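Local coordinates for protein Exo-arabinanase (PDB 3A72) that probably cleaves alpha-1,5-linked L-arabinan from the chain end, releasing arabinobiose, the sugar seen bound to it, at residues I282-I294 with T304-L318. Numbering follows the deposited sequence.
Sequences IIVSSGTQGTLFI and TEIPCPEEHGYTRAL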
ATOM      1  N   ILE A 282       6.184   3.103  15.617  1.00  4.60           N
ATOM      2  CA  ILE A 282       5.308   3.086  14.437  1.00  4.26           C
ATOM      3  C   ILE A 282       5.614   4.344  13.652  1.00  4.27           C
ATOM      4  O   ILE A 282       5.709   5.441  14.238  1.00  4.77           O
ATOM      5  CB  ILE A 282       3.809   3.024  14.805  1.00  4.35           C
ATOM      6  CG1 ILE A 282       3.483   1.924  15.797  1.00  4.72           C
ATOM      7  CG2 ILE A 282       2.965   2.889  13.526  1.00  5.07           C
ATOM      8  CD1 ILE A 282       2.076   2.006  16.352  1.00  6.27           C
ATOM      9  N   ILE A 283       5.753   4.219  12.337  1.00  4.31           N
ATOM     10  CA  ILE A 283       6.071   5.347  11.446  1.00  4.10           C
ATOM     11  C   ILE A 283       4.986   5.396  10.391  1.00  4.01           C
ATOM     12  O   ILE A 283       4.691   4.369   9.741  1.00  4.73           O
ATOM     13  CB  ILE A 283       7.457   5.191  10.855  1.00  4.52           C
ATOM     14  CG1 ILE A 283       8.506   4.945  11.929  1.00  5.16           C
ATOM     15  CG2 ILE A 283       7.794   6.445  10.002  1.00  5.63           C
ATOM     16  CD1 ILE A 283       9.886   4.673  11.362  1.00  7.26           C
ATOM     17  N   VAL A 284       4.368   6.561  10.225  1.00  4.19           N
ATOM     18  CA  VAL A 284       3.273   6.784   9.315  1.00  4.27           C
ATOM     19  C   VAL A 284       3.598   7.920   8.353  1.00  4.18           C
ATOM     20  O   VAL A 284       4.171   8.971   8.733  1.00  4.94           O
ATOM     21  CB  VAL A 284       1.972   7.095  10.098  1.00  4.66           C
ATOM     22  CG1 VAL A 284       0.872   7.748   9.226  1.00  5.85           C
ATOM     23  CG2 VAL A 284       1.451   5.824  10.730  1.00  5.11           C
ATOM     24  N   SER A 285       3.215   7.720   7.091  1.00  4.26           N
ATOM     25  CA  SER A 285       3.199   8.747   6.066  1.00  4.31           C
ATOM     26  C   SER A 285       1.749   8.988   5.638  1.00  4.29           C
ATOM     27  O   SER A 285       0.907   8.083   5.683  1.00  4.64           O
ATOM     28  CB  SER A 285       4.015   8.276   4.856  1.00  4.65           C
ATOM     29  OG  SER A 285       4.032   9.208   3.802  1.00  4.93           O
ATOM     30  N   SER A 286       1.476  10.203   5.186  1.00  4.51           N
ATOM     31  CA  SER A 286       0.268  10.565   4.500  1.00  4.59           C
ATOM     32  C   SER A 286       0.622  10.923   3.042  1.00  4.57           C
ATOM     33  O   SER A 286       1.777  11.013   2.682  1.00  5.19           O
ATOM     34  CB  SER A 286      -0.448  11.761   5.118  1.00  5.30           C
ATOM     35  OG  SER A 286       0.270  12.941   4.744  1.00  5.62           O
ATOM     36  N   GLY A 287      -0.419  11.136   2.224  1.00  4.71           N
ATOM     37  CA  GLY A 287      -0.178  11.548   0.839  1.00  5.25           C
ATOM     38  C   GLY A 287       0.014  13.047   0.691  1.00  5.77           C
ATOM     39  O   GLY A 287       0.325  13.507  -0.427  1.00 10.09           O
ATOM     40  N   THR A 288      -0.220  13.834   1.728  1.00  5.75           N
ATOM     41  CA  THR A 288      -0.244  15.294   1.601  1.00  6.05           C
ATOM     42  C   THR A 288       0.992  15.934   2.189  1.00  6.01           C
ATOM     43  O   THR A 288       1.462  16.937   1.695  1.00  9.68           O
ATOM     44  CB  THR A 288      -1.521  15.840   2.279  1.00  7.38           C
ATOM     45  OG1 THR A 288      -2.638  15.191   1.679  1.00  8.16           O
ATOM     46  CG2 THR A 288      -1.681  17.351   2.067  1.00 11.08           C
ATOM     47  N   GLN A 289       1.505  15.380   3.283  1.00  5.91           N
ATOM     48  CA  GLN A 289       2.630  15.927   4.007  1.00  5.79           C
ATOM     49  C   GLN A 289       3.929  15.252   3.560  1.00  5.60           C
ATOM     50  O   GLN A 289       3.989  14.054   3.288  1.00  6.25           O
ATOM     51  CB  GLN A 289       2.403  15.712   5.520  1.00  6.27           C
ATOM     52  CG  GLN A 289       1.401  16.711   6.117  1.00  7.18           C
ATOM     53  CD  GLN A 289      -0.021  16.458   5.749  1.00  7.00           C
ATOM     54  OE1 GLN A 289      -0.535  15.320   5.684  1.00  7.89           O
ATOM     55  NE2 GLN A 289      -0.729  17.548   5.500  1.00  9.58           N
ATOM     56  N   GLY A 290       5.002  16.034   3.527  1.00  6.31           N
ATOM     57  CA  GLY A 290       6.326  15.510   3.287  1.00  5.89           C
ATOM     58  C   GLY A 290       7.034  14.933   4.502  1.00  5.30           C
ATOM     59  O   GLY A 290       7.911  14.077   4.358  1.00  5.86           O
ATOM     60  N   THR A 291       6.653  15.381   5.682  1.00  5.49           N
ATOM     61  CA  THR A 291       7.153  14.913   6.959  1.00  5.00           C
ATOM     62  C   THR A 291       6.677  13.496   7.230  1.00  4.60           C
ATOM     63  O   THR A 291       5.906  12.911   6.469  1.00  5.28           O
ATOM     64  CB  THR A 291       6.683  15.895   8.042  1.00  4.95           C
ATOM     65  OG1 THR A 291       5.290  15.992   7.864  1.00  6.07           O
ATOM     66  CG2 THR A 291       7.348  17.245   7.922  1.00  6.61           C
ATOM     67  N   LEU A 292       7.141  12.944   8.348  1.00  4.94           N
ATOM     68  CA  LEU A 292       6.675  11.655   8.851  1.00  5.07           C
ATOM     69  C   LEU A 292       6.106  11.831  10.235  1.00  4.39           C
ATOM     70  O   LEU A 292       6.395  12.821  10.936  1.00  5.34           O
ATOM     71  CB  LEU A 292       7.796  10.608   8.872  1.00  5.01           C
ATOM     72  CG  LEU A 292       8.304  10.187   7.477  1.00  5.33           C
ATOM     73  CD1 LEU A 292       9.633   9.445   7.650  1.00  7.69           C
ATOM     74  CD2 LEU A 292       7.318   9.315   6.745  1.00  6.85           C
ATOM     75  N   PHE A 293       5.312  10.856  10.687  1.00  4.59           N
ATOM     76  CA  PHE A 293       4.642  10.876  11.974  1.00  4.44           C
ATOM     77  C   PHE A 293       5.021   9.614  12.725  1.00  4.31           C
ATOM     78  O   PHE A 293       4.831   8.524  12.194  1.00  4.99           O
ATOM     79  CB  PHE A 293       3.120  11.010  11.782  1.00  4.70           C
ATOM     80  CG  PHE A 293       2.785  12.169  10.891  1.00  4.63           C
ATOM     81  CD1 PHE A 293       2.766  13.472  11.427  1.00  5.08           C
ATOM     82  CD2 PHE A 293       2.577  12.002   9.546  1.00  5.51           C
ATOM     83  CE1 PHE A 293       2.583  14.549  10.577  1.00  6.12           C
ATOM     84  CE2 PHE A 293       2.388  13.085   8.725  1.00  6.39           C
ATOM     85  CZ  PHE A 293       2.364  14.354   9.240  1.00  6.57           C
ATOM     86  N   ILE A 294       5.556   9.760  13.935  1.00  4.43           N
ATOM     87  CA  ILE A 294       6.017   8.606  14.663  1.00  4.36           C
ATOM     88  C   ILE A 294       5.315   8.458  15.995  1.00  4.27           C
ATOM     89  O   ILE A 294       4.829   9.420  16.608  1.00  4.95           O
ATOM     90  CB  ILE A 294       7.560   8.623  14.821  1.00  4.97           C
ATOM     91  CG1 ILE A 294       8.070   9.723  15.796  1.00  5.90           C
ATOM     92  CG2 ILE A 294       8.211   8.741  13.458  1.00  5.67           C
ATOM     93  CD1 ILE A 294       9.546   9.609  16.112  1.00  9.71           C
ATOM     94  N   THR A 304       4.494  12.278  16.930  1.00  4.59           N
ATOM     95  CA  THR A 304       5.522  13.285  16.744  1.00  4.83           C
ATOM     96  C   THR A 304       5.824  13.439  15.269  1.00  4.76           C
ATOM     97  O   THR A 304       6.175  12.465  14.584  1.00  5.19           O
ATOM     98  CB  THR A 304       6.798  12.922  17.472  1.00  5.60           C
ATOM     99  OG1 THR A 304       6.506  12.784  18.882  1.00  6.42           O
ATOM    100  CG2 THR A 304       7.872  14.022  17.333  1.00  6.85           C
ATOM    101  N   GLU A 305       5.704  14.665  14.760  1.00  5.18           N
ATOM    102  CA  GLU A 305       6.057  14.987  13.374  1.00  5.52           C
ATOM    103  C   GLU A 305       7.565  15.186  13.291  1.00  5.22           C
ATOM    104  O   GLU A 305       8.139  15.969  14.066  1.00  6.99           O
ATOM    105  CB  GLU A 305       5.332  16.245  12.959  1.00  5.54           C
ATOM    106  CG  GLU A 305       5.443  16.552  11.482  1.00  5.86           C
ATOM    107  CD  GLU A 305       4.485  17.618  10.958  1.00  5.90           C
ATOM    108  OE1 GLU A 305       3.988  18.390  11.817  1.00  7.11           O
ATOM    109  OE2 GLU A 305       4.267  17.700   9.753  1.00  6.76           O
ATOM    110  N   ILE A 306       8.200  14.505  12.330  1.00  5.37           N
ATOM    111  CA  ILE A 306       9.640  14.613  12.130  1.00  5.51           C
ATOM    112  C   ILE A 306       9.930  14.954  10.699  1.00  5.16           C
ATOM    113  O   ILE A 306       9.137  14.633   9.773  1.00  5.50           O
ATOM    114  CB  ILE A 306      10.383  13.300  12.524  1.00  5.77           C
ATOM    115  CG1 ILE A 306      10.093  12.124  11.619  1.00  5.80           C
ATOM    116  CG2 ILE A 306      10.158  12.968  13.988  1.00  7.37           C
ATOM    117  CD1 ILE A 306      10.979  10.923  11.825  1.00  7.69           C
ATOM    118  N   PRO A 307      11.081  15.566  10.404  1.00  5.85           N
ATOM    119  CA  PRO A 307      11.441  15.853   9.029  1.00  6.13           C
ATOM    120  C   PRO A 307      11.670  14.597   8.224  1.00  5.77           C
ATOM    121  O   PRO A 307      11.960  13.514   8.737  1.00  6.34           O
ATOM    122  CB  PRO A 307      12.761  16.656   9.148  1.00  8.80           C
ATOM    123  CG  PRO A 307      12.797  17.144  10.549  1.00 12.46           C
ATOM    124  CD  PRO A 307      12.074  16.137  11.374  1.00  6.97           C
ATOM    125  N   CYS A 308      11.598  14.740   6.911  1.00  6.23           N
ATOM    126  CA  CYS A 308      11.879  13.643   5.985  1.00  6.03           C
ATOM    127  C   CYS A 308      12.460  14.239   4.708  1.00  6.24           C
ATOM    128  O   CYS A 308      11.936  15.193   4.185  1.00  8.20           O
ATOM    129  CB  CYS A 308      10.590  12.891   5.727  1.00  5.80           C
ATOM    130  SG  CYS A 308      10.737  11.548   4.504  1.00  6.24           S
ATOM    131  N   PRO A 309      13.556  13.644   4.178  1.00  7.70           N
ATOM    132  CA  PRO A 309      14.175  14.208   2.974  1.00  9.41           C
ATOM    133  C   PRO A 309      13.513  13.805   1.681  1.00  7.25           C
ATOM    134  O   PRO A 309      13.874  14.354   0.622  1.00 10.48           O
ATOM    135  CB  PRO A 309      15.574  13.618   2.995  1.00 15.25           C
ATOM    136  CG  PRO A 309      15.419  12.317   3.702  1.00 14.56           C
ATOM    137  CD  PRO A 309      14.365  12.544   4.768  1.00  9.39           C
ATOM    138  N   GLU A 310      12.561  12.868   1.676  1.00  6.34           N
ATOM    139  CA  GLU A 310      11.826  12.459   0.493  1.00  5.80           C
ATOM    140  C   GLU A 310      10.614  13.357   0.289  1.00  5.61           C
ATOM    141  O   GLU A 310       9.930  13.691   1.246  1.00  6.23           O
ATOM    142  CB  GLU A 310      11.378  11.031   0.643  1.00  6.29           C
ATOM    143  CG  GLU A 310      10.636  10.462  -0.537  1.00  5.69           C
ATOM    144  CD  GLU A 310      11.472  10.266  -1.767  1.00  5.84           C
ATOM    145  OE1 GLU A 310      12.696  10.254  -1.778  1.00  6.53           O
ATOM    146  OE2 GLU A 310      10.748  10.088  -2.821  1.00  6.92           O
ATOM    147  N   GLU A 311      10.370  13.727  -0.952  1.00  6.08           N
ATOM    148  CA  GLU A 311       9.199  14.545  -1.262  1.00  5.86           C
ATOM    149  C   GLU A 311       7.917  13.863  -0.854  1.00  5.48           C
ATOM    150  O   GLU A 311       7.827  12.638  -0.749  1.00  6.20           O
ATOM    151  CB  GLU A 311       9.183  14.818  -2.762  1.00  6.56           C
ATOM    152  CG  GLU A 311       8.962  13.597  -3.632  1.00  8.95           C
ATOM    153  CD  GLU A 311       9.020  13.894  -5.144  1.00 12.64           C
ATOM    154  OE1 GLU A 311       9.704  14.875  -5.561  1.00 20.84           O
ATOM    155  OE2 GLU A 311       8.404  13.129  -5.913  1.00 16.24           O
ATOM    156  N   HIS A 312       6.889  14.686  -0.634  1.00  5.91           N
ATOM    157  CA  HIS A 312       5.560  14.152  -0.450  1.00  5.87           C
ATOM    158  C   HIS A 312       5.063  13.509  -1.746  1.00  5.34           C
ATOM    159  O   HIS A 312       5.444  13.898  -2.836  1.00  6.40           O
ATOM    160  CB  HIS A 312       4.568  15.217   0.016  1.00  6.23           C
ATOM    161  CG  HIS A 312       3.957  16.010  -1.039  1.00  9.04           C
ATOM    162  ND1 HIS A 312       4.537  17.008  -1.692  1.00 14.31           N
ATOM    163  CD2 HIS A 312       2.717  15.844  -1.603  1.00 12.93           C
ATOM    164  CE1 HIS A 312       3.707  17.510  -2.615  1.00 17.83           C
ATOM    165  NE2 HIS A 312       2.587  16.815  -2.559  1.00 16.74           N
ATOM    166  N   GLY A 313       4.177  12.518  -1.607  1.00  5.23           N
ATOM    167  CA  GLY A 313       3.546  11.954  -2.772  1.00  5.68           C
ATOM    168  C   GLY A 313       2.376  11.084  -2.366  1.00  5.13           C
ATOM    169  O   GLY A 313       2.219  10.671  -1.231  1.00  5.27           O
ATOM    170  N   TYR A 314       1.564  10.759  -3.403  1.00  5.57           N
ATOM    171  CA  TYR A 314       0.367   9.973  -3.207  1.00  5.17           C
ATOM    172  C   TYR A 314       0.719   8.539  -2.783  1.00  4.67           C
ATOM    173  O   TYR A 314       1.556   7.872  -3.412  1.00  4.85           O
ATOM    174  CB  TYR A 314      -0.397   9.912  -4.505  1.00  6.36           C
ATOM    175  CG  TYR A 314      -1.739   9.184  -4.462  1.00  5.21           C
ATOM    176  CD1 TYR A 314      -2.760   9.604  -3.635  1.00  5.62           C
ATOM    177  CD2 TYR A 314      -1.945   8.099  -5.263  1.00  5.63           C
ATOM    178  CE1 TYR A 314      -3.958   8.960  -3.571  1.00  5.41           C
ATOM    179  CE2 TYR A 314      -3.174   7.459  -5.283  1.00  5.86           C
ATOM    180  CZ  TYR A 314      -4.184   7.898  -4.444  1.00  5.27           C
ATOM    181  OH  TYR A 314      -5.424   7.298  -4.489  1.00  6.23           O
ATOM    182  N   THR A 315       0.064   8.082  -1.690  1.00  4.27           N
ATOM    183  CA  THR A 315       0.329   6.786  -1.072  1.00  4.27           C
ATOM    184  C   THR A 315       1.824   6.431  -1.002  1.00  4.41           C
ATOM    185  O   THR A 315       2.261   5.316  -1.246  1.00  4.83           O
ATOM    186  CB  THR A 315      -0.560   5.682  -1.707  1.00  4.33           C
ATOM    187  OG1 THR A 315      -0.553   4.536  -0.806  1.00  4.56           O
ATOM    188  CG2 THR A 315      -0.197   5.219  -3.073  1.00  5.07           C
ATOM    189  N   ARG A 316       2.608   7.443  -0.608  1.00  4.23           N
ATOM    190  CA  ARG A 316       4.038   7.273  -0.407  1.00  4.53           C
ATOM    191  C   ARG A 316       4.284   6.075   0.484  1.00  3.98           C
ATOM    192  O   ARG A 316       3.652   5.928   1.529  1.00  4.49           O
ATOM    193  CB  ARG A 316       4.620   8.573   0.163  1.00  4.54           C
ATOM    194  CG  ARG A 316       6.128   8.599   0.239  1.00  4.60           C
ATOM    195  CD  ARG A 316       6.660   9.949   0.674  1.00  4.65           C
ATOM    196  NE  ARG A 316       6.284  10.200   2.063  1.00  4.66           N
ATOM    197  CZ  ARG A 316       6.723  11.226   2.772  1.00  5.03           C
ATOM    198  NH1 ARG A 316       7.616  12.075   2.276  1.00  5.28           N
ATOM    199  NH2 ARG A 316       6.299  11.418   4.029  1.00  5.83           N
ATOM    200  N   ALA A 317       5.202   5.207   0.054  1.00  4.32           N
ATOM    201  CA  ALA A 317       5.388   3.889   0.657  1.00  4.22           C
ATOM    202  C   ALA A 317       6.578   3.890   1.578  1.00  4.50           C
ATOM    203  O   ALA A 317       7.639   4.455   1.298  1.00  7.29           O
ATOM    204  CB  ALA A 317       5.558   2.835  -0.420  1.00  4.92           C
ATOM    205  N   LEU A 318       6.435   3.238   2.737  1.00  4.26           N
ATOM    206  CA  LEU A 318       7.474   3.113   3.744  1.00  4.26           C
ATOM    207  C   LEU A 318       7.868   1.643   3.880  1.00  4.53           C
ATOM    208  O   LEU A 318       7.027   0.738   3.770  1.00  5.11           O
ATOM    209  CB  LEU A 318       6.975   3.579   5.110  1.00  4.52           C
ATOM    210  CG  LEU A 318       6.436   5.002   5.199  1.00  4.65           C
ATOM    211  CD1 LEU A 318       5.957   5.297   6.607  1.00  5.87           C
ATOM    212  CD2 LEU A 318       7.494   5.997   4.753  1.00  6.27           C
TER
HETATM  213  O   HOH W   1       1.849   7.865   2.549  1.00  5.54           O
HETATM  214  O   HOH W   2       3.828  12.092   1.234  1.00  6.21           O
HETATM  215  O   HOH W   3       4.841  10.808  19.743  1.00  6.99           O
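Leu292 and Ile306 form a hydrogen-bonded antiparallel pair, with Leu292 N to Ile306 O at 3.0 Å and Ile306 N to Leu292 O at 2.8 Å. Ile294 and Thr304 repeat that pairing, and Phe293 with Glu305 between them is the non-hydrogen-bonded pair. The short axes of 292-294 and 304-306 run 144° apart, 36° short of antiparallel, the twist of a short hairpin in which 304-306 is the outermost strand of a four-stranded blade. Beyond Ile306 the chain leaves the sheet, loops round the turn 286-291 and enters strand 317-320 of the next blade, as in the sialidase-like beta-propeller.

On one face of the hairpin, Glu305 lies alongside the Phe293 ring, its CG 3.6 Å from Phe293 CE1. With CG anti to the backbone N (chi1 -171°) and the chain extended beyond, the carboxylate reaches Thr291, whose OG1 donates to the anti lone pair of Glu305 OE2 at 2.7 Å; Ser260 and Thr262 hold OE1. On the other face Leu292 packs against Ile306 and Cys308, and its CD2 meets Leu318 CD2 at 3.9 Å.

Arg316 projects into the turn, bent at chi3. Its NE (3.0 Å) and NH2 both grip Ser285 OG side-on, near the guanidinium plane. Also in that plane, NH1 donates to Gly290 O at 2.9 Å, while NH2 reaches Thr291 O only weakly; NH1 also donates to Glu311 O, from above that carbonyl's plane. Ser285 OG donates to water 1, which in turn donates to Arg316 O.

One buried guanidinium thus ties the turn of one blade to the link into the next, its charge presumably stabilised by the surrounding carbonyl oxygens and hydroxyl. Tyr314, two residues before Arg316, touches bound arabinofuranose, so the anchored link also supplies a sugar-pocket residue.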